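Erythromycin C-12 hydroxylase (Saccharopolyspora erythraea, PDB 2JJN) catalyses the C-12 hydroxylation of the erythromycin macrolactone ring, converting erythromycin D to erythromycin C as a heme-dependent cytochrome P450 monooxygenase. Local coordinates at residues A25-T28 against A29-W33. The protein carries 2 engineered substitutions. Sequence-based numbering, arbitrary orientation.
Sequences ADET and ALLDW
Asp26 CG stands opposite its own backbone N (chi1 -171°), which carries the carboxylate round to the first turn of the helix, where OD1 accepts from Ala29 N at 3.1 Å; Glu27 CG, likewise opposite its N (chi1 178°), is set beside Leu31. The N-H approaches Asp26 OD1 from above the carboxylate plane, 64° out of it, and the CB of Ala29 lies against the same group, 3.4 Å from Asp26 CG. Asp26 is thus the N-cap residue of helix 27-40, the first helix of this P450 chain, on the protein surface. It serves the turn twice, since its backbone O also receives Leu30 N at 3.0 Å. The i to i+4 series of backbone bonds continues with Leu31 N to Glu27 O at 2.8 Å and Asp32 N to Thr28 O at 2.9 Å. Glu27 and Leu31 run side by side, with Glu27 CG 3.8 Å from Leu31 CD1; the extended Glu27 chain carries OE1 on to a salt bridge with Arg285. Thr28 and Asp32 pair likewise, methyl CG2 meeting carboxylate OD2 at 3.8 Å, a van der Waals contact. Leu30, which is buried, and Leu31, partly exposed, both touch Leu317 of helix 316-320.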
loop_
_atom_site.group_PDB
_atom_site.type_symbol
_atom_site.label_atom_id
_atom_site.label_comp_id
_atom_site.label_asym_id
_atom_site.label_seq_id
_atom_site.Cartn_x
_atom_site.Cartn_y
_atom_site.Cartn_z
ATOM N N ALA A 25 14.734 5.752 -4.039
ATOM C CA ALA A 25 15.197 5.014 -5.216
ATOM C C ALA A 25 16.445 4.196 -5.012
ATOM O O ALA A 25 16.582 3.122 -5.604
ATOM C CB ALA A 25 15.391 5.953 -6.369
ATOM N N ASP A 26 17.394 4.706 -4.219
ATOM C CA ASP A 26 18.585 3.947 -3.895
ATOM C C ASP A 26 18.323 3.153 -2.644
ATOM O O ASP A 26 18.600 3.606 -1.536
ATOM C CB ASP A 26 19.768 4.890 -3.680
ATOM C CG ASP A 26 21.106 4.155 -3.559
ATOM O OD1 ASP A 26 21.159 2.942 -3.226
ATOM O OD2 ASP A 26 22.160 4.818 -3.785
ATOM N N GLU A 27 17.807 1.945 -2.828
ATOM C CA GLU A 27 17.328 1.176 -1.680
ATOM C C GLU A 27 18.463 0.810 -0.737
ATOM O O GLU A 27 18.304 0.884 0.496
ATOM C CB GLU A 27 16.600 -0.061 -2.182
ATOM C CG GLU A 27 16.089 -0.974 -1.110
ATOM C CD GLU A 27 15.664 -2.283 -1.699
ATOM O OE1 GLU A 27 14.484 -2.369 -2.119
ATOM O OE2 GLU A 27 16.535 -3.200 -1.686
ATOM N N THR A 28 19.605 0.417 -1.289
ATOM C CA THR A 28 20.722 0.017 -0.444
ATOM C C THR A 28 21.199 1.175 0.439
ATOM O O THR A 28 21.448 0.975 1.660
ATOM C CB THR A 28 21.884 -0.499 -1.298
ATOM O OG1 THR A 28 21.385 -1.651 -1.993
ATOM C CG2 THR A 28 23.117 -0.902 -0.390
ATOM N N ALA A 29 21.305 2.365 -0.166
ATOM C CA ALA A 29 21.756 3.547 0.582
ATOM C C ALA A 29 20.743 3.907 1.659
ATOM O O ALA A 29 21.129 4.291 2.775
ATOM C CB ALA A 29 21.986 4.744 -0.357
ATOM N N LEU A 30 19.461 3.785 1.329
ATOM C CA LEU A 30 18.402 4.086 2.294
ATOM C C LEU A 30 18.479 3.100 3.445
ATOM O O LEU A 30 18.437 3.517 4.582
ATOM C CB LEU A 30 17.035 4.020 1.618
ATOM C CG LEU A 30 15.851 4.239 2.577
ATOM C CD1 LEU A 30 15.981 5.612 3.230
ATOM C CD2 LEU A 30 14.545 4.141 1.773
ATOM N N LEU A 31 18.559 1.799 3.152
ATOM C CA LEU A 31 18.627 0.805 4.219
ATOM C C LEU A 31 19.820 1.013 5.127
ATOM O O LEU A 31 19.706 0.895 6.350
ATOM C CB LEU A 31 18.625 -0.621 3.624
ATOM C CG LEU A 31 17.291 -0.974 2.961
ATOM C CD1 LEU A 31 17.447 -2.247 2.175
ATOM C CD2 LEU A 31 16.141 -1.096 3.964
ATOM N N ASP A 32 20.975 1.329 4.533
ATOM C CA ASP A 32 22.197 1.496 5.331
ATOM C C ASP A 32 21.996 2.687 6.284
ATOM O O ASP A 32 22.343 2.620 7.472
ATOM C CB ASP A 32 23.380 1.736 4.381
ATOM C CG ASP A 32 23.880 0.438 3.729
ATOM O OD1 ASP A 32 23.475 -0.661 4.174
ATOM O OD2 ASP A 32 24.709 0.536 2.796
ATOM N N TRP A 33 21.414 3.766 5.764
ATOM C CA TRP A 33 21.147 4.954 6.575
ATOM C C TRP A 33 20.174 4.659 7.706
ATOM O O TRP A 33 20.390 5.066 8.853
ATOM C CB TRP A 33 20.667 6.090 5.688
ATOM C CG TRP A 33 20.436 7.402 6.378
ATOM C CD1 TRP A 33 21.383 8.376 6.625
ATOM C CD2 TRP A 33 19.189 7.911 6.849
ATOM N NE1 TRP A 33 20.787 9.462 7.225
ATOM C CE2 TRP A 33 19.452 9.200 7.398
ATOM C CE3 TRP A 33 17.881 7.414 6.885
ATOM C CZ2 TRP A 33 18.445 10.000 7.968
ATOM C CZ3 TRP A 33 16.858 8.223 7.489
ATOM C CH2 TRP A 33 17.164 9.511 7.985
#